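Local coordinates for fibronectin type III domain-containing protein (Simiduia agarivorans, PDB 6P2K) that probably hydrolyses xyloglucan-type beta-glucans as a glycoside hydrolase family 74 enzyme, this chain holding its paired seven-bladed beta-propellers, at residues F525-Y531 / A567-I573; A474-L479 / L506-L511. One frame throughout, in Å; residues are numbered along the deposited sequence.

Interaction 1 (F525-Y531 / A567-I573)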
loop_
_atom_site.group_PDB
_atom_site.type_symbol
_atom_site.label_atom_id
_atom_site.label_comp_id
_atom_site.label_asym_id
_atom_site.label_seq_id
_atom_site.Cartn_x
_atom_site.Cartn_y
_atom_site.Cartn_z
ATOM N N PHE B 525 21.657 -15.076 21.866
ATOM C CA PHE B 525 21.938 -16.397 22.412
ATOM C C PHE B 525 20.694 -16.962 23.088
ATOM O O PHE B 525 19.864 -16.215 23.617
ATOM C CB PHE B 525 23.076 -16.355 23.439
ATOM C CG PHE B 525 24.402 -15.935 22.875
ATOM C CD1 PHE B 525 25.265 -16.870 22.327
ATOM C CD2 PHE B 525 24.798 -14.606 22.918
ATOM C CE1 PHE B 525 26.493 -16.485 21.815
ATOM C CE2 PHE B 525 26.026 -14.215 22.410
ATOM C CZ PHE B 525 26.873 -15.153 21.856
ATOM N N MET B 526 20.582 -18.291 23.086
ATOM C CA MET B 526 19.486 -18.973 23.761
ATOM C C MET B 526 19.926 -20.389 24.115
ATOM O O MET B 526 20.691 -21.014 23.377
ATOM C CB MET B 526 18.225 -19.005 22.889
ATOM C CG MET B 526 18.397 -19.756 21.571
ATOM S SD MET B 526 17.638 -18.913 20.163
ATOM C CE MET B 526 18.710 -17.481 19.998
ATOM N N PHE B 527 19.443 -20.887 25.253
ATOM C CA PHE B 527 19.758 -22.240 25.705
ATOM C C PHE B 527 18.471 -23.053 25.737
ATOM O O PHE B 527 17.566 -22.761 26.523
ATOM C CB PHE B 527 20.437 -22.239 27.075
ATOM C CG PHE B 527 21.260 -23.476 27.347
ATOM C CD1 PHE B 527 20.652 -24.715 27.504
ATOM C CD2 PHE B 527 22.641 -23.402 27.424
ATOM C CE1 PHE B 527 21.411 -25.858 27.740
ATOM C CE2 PHE B 527 23.406 -24.531 27.664
ATOM C CZ PHE B 527 22.790 -25.765 27.821
ATOM N N SER B 528 18.402 -24.071 24.886
ATOM C CA SER B 528 17.261 -24.975 24.816
ATOM C C SER B 528 17.458 -26.075 25.853
ATOM O O SER B 528 18.394 -26.872 25.749
ATOM C CB SER B 528 17.125 -25.555 23.409
ATOM O OG SER B 528 15.936 -26.308 23.282
ATOM N N SER B 529 16.576 -26.113 26.851
ATOM C CA SER B 529 16.738 -27.012 27.989
ATOM C C SER B 529 16.894 -28.457 27.538
ATOM O O SER B 529 16.064 -28.983 26.789
ATOM C CB SER B 529 15.543 -26.879 28.935
ATOM O OG SER B 529 15.572 -25.632 29.606
ATOM N N ASN B 530 17.985 -29.079 27.993
ATOM C CA ASN B 530 18.353 -30.466 27.715
ATOM C C ASN B 530 18.784 -30.692 26.275
ATOM O O ASN B 530 18.859 -31.841 25.826
ATOM C CB ASN B 530 17.225 -31.436 28.087
ATOM C CG ASN B 530 16.908 -31.407 29.568
ATOM O OD1 ASN B 530 15.759 -31.221 29.969
ATOM N ND2 ASN B 530 17.937 -31.576 30.392
ATOM N N TYR B 531 19.093 -29.628 25.538
ATOM C CA TYR B 531 19.633 -29.765 24.189
ATOM C C TYR B 531 20.958 -29.043 24.014
ATOM O O TYR B 531 21.935 -29.658 23.573
ATOM C CB TYR B 531 18.611 -29.265 23.157
ATOM C CG TYR B 531 17.432 -30.194 22.997
ATOM C CD1 TYR B 531 17.480 -31.263 22.114
ATOM C CD2 TYR B 531 16.275 -30.011 23.742
ATOM C CE1 TYR B 531 16.405 -32.123 21.968
ATOM C CE2 TYR B 531 15.194 -30.868 23.607
ATOM C CZ TYR B 531 15.264 -31.921 22.719
ATOM O OH TYR B 531 14.188 -32.771 22.584
ATOM N N ALA B 567 26.616 -28.964 30.728
ATOM C CA ALA B 567 25.535 -28.122 31.214
ATOM C C ALA B 567 24.308 -28.355 30.341
ATOM O O ALA B 567 24.411 -28.388 29.113
ATOM C CB ALA B 567 25.950 -26.654 31.170
ATOM N N ARG B 568 23.144 -28.533 30.967
ATOM C CA ARG B 568 21.950 -28.915 30.226
ATOM C C ARG B 568 20.792 -27.935 30.338
ATOM O O ARG B 568 19.886 -27.993 29.500
ATOM C CB ARG B 568 21.470 -30.307 30.667
ATOM C CG ARG B 568 22.484 -31.412 30.389
ATOM C CD ARG B 568 21.829 -32.787 30.334
ATOM N NE ARG B 568 21.022 -32.975 29.127
ATOM C CZ ARG B 568 20.201 -34.002 28.931
ATOM N NH1 ARG B 568 20.076 -34.939 29.861
ATOM N NH2 ARG B 568 19.507 -34.098 27.805
ATOM N N ILE B 569 20.785 -27.051 31.332
ATOM C CA ILE B 569 19.756 -26.028 31.479
ATOM C C ILE B 569 20.430 -24.742 31.928
ATOM O O ILE B 569 21.297 -24.763 32.807
ATOM C CB ILE B 569 18.665 -26.444 32.489
ATOM C CG1 ILE B 569 17.994 -27.748 32.065
ATOM C CG2 ILE B 569 17.622 -25.351 32.638
ATOM C CD1 ILE B 569 17.187 -28.406 33.168
ATOM N N ALA B 570 20.036 -23.620 31.329
ATOM C CA ALA B 570 20.561 -22.313 31.700
ATOM C C ALA B 570 19.461 -21.479 32.338
ATOM O O ALA B 570 18.344 -21.414 31.818
ATOM C CB ALA B 570 21.136 -21.579 30.487
ATOM N N ARG B 571 19.780 -20.840 33.462
ATOM C CA ARG B 571 18.853 -19.910 34.092
ATOM C C ARG B 571 19.063 -18.478 33.618
ATOM O O ARG B 571 18.093 -17.725 33.491
ATOM C CB ARG B 571 18.987 -19.988 35.616
ATOM C CG ARG B 571 18.204 -18.923 36.383
ATOM C CD ARG B 571 16.702 -19.108 36.244
ATOM N NE ARG B 571 15.965 -18.213 37.135
ATOM C CZ ARG B 571 15.697 -16.940 36.860
ATOM N NH1 ARG B 571 16.102 -16.408 35.711
ATOM N NH2 ARG B 571 15.025 -16.200 37.733
ATOM N N LYS B 572 20.305 -18.091 33.342
ATOM C CA LYS B 572 20.599 -16.769 32.815
ATOM C C LYS B 572 21.828 -16.854 31.923
ATOM O O LYS B 572 22.807 -17.521 32.267
ATOM C CB LYS B 572 20.833 -15.749 33.938
ATOM C CG LYS B 572 21.363 -14.416 33.440
ATOM C CD LYS B 572 20.839 -13.248 34.251
ATOM C CE LYS B 572 21.190 -11.927 33.579
ATOM N NZ LYS B 572 21.090 -10.784 34.526
ATOM N N ILE B 573 21.764 -16.184 30.777
ATOM C CA ILE B 573 22.888 -16.065 29.858
ATOM C C ILE B 573 23.427 -14.648 29.962
ATOM O O ILE B 573 22.661 -13.679 29.881
ATOM C CB ILE B 573 22.479 -16.392 28.412
ATOM C CG1 ILE B 573 21.959 -17.827 28.314
ATOM C CG2 ILE B 573 23.650 -16.183 27.471
ATOM C CD1 ILE B 573 21.390 -18.170 26.947
HETATM O O HOH W 1 17.653 -23.908 29.226
#

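Interaction 2 (A474-L479 / L506-L511)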
loop_
_atom_site.group_PDB
_atom_site.type_symbol
_atom_site.label_atom_id
_atom_site.label_comp_id
_atom_site.label_asym_id
_atom_site.label_seq_id
_atom_site.Cartn_x
_atom_site.Cartn_y
_atom_site.Cartn_z
ATOM N N ALA B 474 5.500 -24.629 30.728
ATOM C CA ALA B 474 5.808 -24.274 29.347
ATOM C C ALA B 474 6.047 -25.521 28.505
ATOM O O ALA B 474 6.794 -26.422 28.899
ATOM C CB ALA B 474 7.034 -23.364 29.307
ATOM N N HIS B 475 5.417 -25.566 27.331
ATOM C CA HIS B 475 5.436 -26.794 26.541
ATOM C C HIS B 475 6.743 -26.974 25.779
ATOM O O HIS B 475 7.236 -28.102 25.668
ATOM C CB HIS B 475 4.247 -26.821 25.579
ATOM C CG HIS B 475 2.932 -27.013 26.262
ATOM N ND1 HIS B 475 1.772 -26.403 25.835
ATOM C CD2 HIS B 475 2.596 -27.736 27.356
ATOM C CE1 HIS B 475 0.776 -26.751 26.631
ATOM N NE2 HIS B 475 1.250 -27.559 27.563
ATOM N N ASN B 476 7.318 -25.896 25.248
ATOM C CA ASN B 476 8.509 -26.029 24.417
ATOM C C ASN B 476 9.162 -24.665 24.239
ATOM O O ASN B 476 8.637 -23.636 24.669
ATOM C CB ASN B 476 8.172 -26.648 23.057
ATOM C CG ASN B 476 6.893 -26.095 22.468
ATOM O OD1 ASN B 476 6.786 -24.899 22.191
ATOM N ND2 ASN B 476 5.909 -26.964 22.278
ATOM N N GLY B 477 10.330 -24.675 23.596
ATOM C CA GLY B 477 11.046 -23.449 23.300
ATOM C C GLY B 477 10.657 -22.898 21.944
ATOM O O GLY B 477 10.645 -23.624 20.947
ATOM N N ARG B 478 10.325 -21.609 21.915
ATOM C CA ARG B 478 10.021 -20.888 20.684
ATOM C C ARG B 478 10.619 -19.494 20.780
ATOM O O ARG B 478 10.457 -18.817 21.800
ATOM C CB ARG B 478 8.513 -20.762 20.440
ATOM C CG ARG B 478 7.727 -22.047 20.368
ATOM C CD ARG B 478 6.260 -21.700 20.160
ATOM N NE ARG B 478 5.390 -22.869 20.090
ATOM C CZ ARG B 478 4.899 -23.363 18.958
ATOM N NH1 ARG B 478 5.200 -22.798 17.796
ATOM N NH2 ARG B 478 4.105 -24.425 18.988
ATOM N N LEU B 479 11.285 -19.058 19.715
ATOM C CA LEU B 479 11.880 -17.730 19.657
ATOM C C LEU B 479 10.981 -16.820 18.824
ATOM O O LEU B 479 10.767 -17.074 17.634
ATOM C CB LEU B 479 13.286 -17.798 19.063
ATOM C CG LEU B 479 14.060 -16.485 18.963
ATOM C CD1 LEU B 479 14.456 -15.988 20.348
ATOM C CD2 LEU B 479 15.279 -16.674 18.081
ATOM N N LEU B 506 16.169 -25.193 15.625
ATOM C CA LEU B 506 16.198 -25.011 17.071
ATOM C C LEU B 506 15.321 -26.069 17.729
ATOM O O LEU B 506 14.130 -26.150 17.415
ATOM C CB LEU B 506 15.720 -23.615 17.447
ATOM C CG LEU B 506 15.766 -23.239 18.934
ATOM C CD1 LEU B 506 17.201 -23.125 19.425
ATOM C CD2 LEU B 506 15.006 -21.939 19.181
ATOM N N PRO B 507 15.859 -26.894 18.627
ATOM C CA PRO B 507 15.077 -28.003 19.189
ATOM C C PRO B 507 13.991 -27.520 20.142
ATOM O O PRO B 507 13.895 -26.345 20.500
ATOM C CB PRO B 507 16.129 -28.845 19.916
ATOM C CG PRO B 507 17.206 -27.876 20.252
ATOM C CD PRO B 507 17.242 -26.880 19.127
ATOM N N LYS B 508 13.165 -28.480 20.567
ATOM C CA LYS B 508 11.922 -28.188 21.272
ATOM C C LYS B 508 12.115 -27.828 22.741
ATOM O O LYS B 508 11.137 -27.451 23.395
ATOM C CB LYS B 508 10.972 -29.386 21.172
ATOM C CG LYS B 508 11.289 -30.502 22.160
ATOM C CD LYS B 508 10.892 -31.876 21.634
ATOM C CE LYS B 508 9.400 -31.965 21.350
ATOM N NZ LYS B 508 9.011 -33.293 20.789
ATOM N N GLY B 509 13.325 -27.936 23.282
ATOM C CA GLY B 509 13.524 -27.634 24.692
ATOM C C GLY B 509 13.279 -26.162 24.984
ATOM O O GLY B 509 13.648 -25.282 24.205
ATOM N N VAL B 510 12.632 -25.900 26.129
ATOM C CA VAL B 510 12.307 -24.537 26.534
ATOM C C VAL B 510 13.570 -23.690 26.560
ATOM O O VAL B 510 14.592 -24.090 27.126
ATOM C CB VAL B 510 11.608 -24.541 27.906
ATOM C CG1 VAL B 510 11.509 -23.126 28.465
ATOM C CG2 VAL B 510 10.223 -25.168 27.801
ATOM N N LEU B 511 13.509 -22.519 25.924
ATOM C CA LEU B 511 14.616 -21.563 25.951
ATOM C C LEU B 511 14.533 -20.802 27.271
ATOM O O LEU B 511 13.987 -19.700 27.361
ATOM C CB LEU B 511 14.556 -20.616 24.757
ATOM C CG LEU B 511 14.239 -21.209 23.384
ATOM C CD1 LEU B 511 14.176 -20.114 22.320
ATOM C CD2 LEU B 511 15.260 -22.267 23.010
HETATM O O HOH W 2 9.792 -29.255 25.617
#

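Interaction 1 (F525-Y531 / A567-I573)
Hydrogen bonds join Asn-530 and Arg-568 twice. The Asn-530 N gives a nearly straight bond to Arg-568 O (2.7 Å, 166° at the hydrogen), and Arg-568 NH2 returns one to Asn-530 O at 3.1 Å, tilted somewhat out of the guanidinium plane. The arginine chain, bent at chi3 (72°), swings its head back to Asn-530, whose ND2 sits 3.6 Å above the centre of the guanidinium, the two planes being steeply inclined. Arg-568 NE and NH1 bond to Gly-560 O and Asn-563 OD1, so three nitrogens fix the head's rotation. A water joins Phe-527 O, Ser-529 OG and Ala-570 N, bridging the two segments; Ser-529 OG also bonds to Val-510 O.

Packing against Phe-527 and Ile-573 makes up the rest. Phe-527 CB rests against Ala-570 CB at 3.5 Å, while the carbonyl oxygen of Ala-567 approaches the ring's edge, 3.3 Å from Phe-527 CZ. Ile-573 extends CD1 to 3.7 Å from Phe-527 N and sets CG2 against Phe-525 CB.

The strands, with axes 6.6 Å apart at 115°, belong to different sheets: 524-528 is the second strand of one, and 567-575 is the first of the next, as expected of face-to-face packing between successive beta-propeller blades.

Interaction 2 (A474-L479 / L506-L511)
Leu-511 turns CG away from its own carbonyl carbon (chi1 -43°), setting it 3.9 Å from Gly-477 CA, and, with chi2 extended, lays CD1 along the start of strand 478-483, 3.9 Å from Arg-478 C and 4.1 Å from Leu-479 CB. Val-510 has CG1 opposite its backbone N (chi1 169°), which turns CG2 to the loop before that strand, 4.0 Å from Ala-474 CB.

Between these two side chains lies Gly-477. Its N bonds to Lys-508 O (2.9 Å), coming in from well above the carbonyl plane, and its CA makes a CH...O contact of 3.3 Å with Gly-509 O. A CB on Gly-477 would run into Gly-509 O; its absence lets the two backbones come this close.

In the beta-propeller this is where the connection leaving one blade crosses the loop that leads into the blade's third strand, on its way to the innermost strand of the next blade. An alanine in place of Leu-511 would probably open a gap beside Gly-477 CA and leave Leu-479 CB without its CD1 neighbour.

Lys-508 O also accepts a bond from a water that donates to His-475 O. Lys-508 NZ reaches outward to Ser-370 OG of a second subunit.

In the fold
From the N terminus, the chain reaches 474-479, the loop and start of the third strand of one blade, adds the outer strand 493-496 and returns at 506-511, where interaction 2 closes its 26-residue loop. Strand 511-516 then opens the next blade. Its second strand and the turn after it hold 525-531, and after two more strands and helix 539-547 interaction 1 closes on 567-573, which begins the blade after that. The two loops follow in series, neither nested nor crossed, yet their contacts touch: Ser-528 OG probably bonds to Gly-509 O and Ser-529 N to Val-510 O. Three consecutive blades are thus tied together, with interaction 1 lying beside zinc-binding Asp-513 and Asp-566.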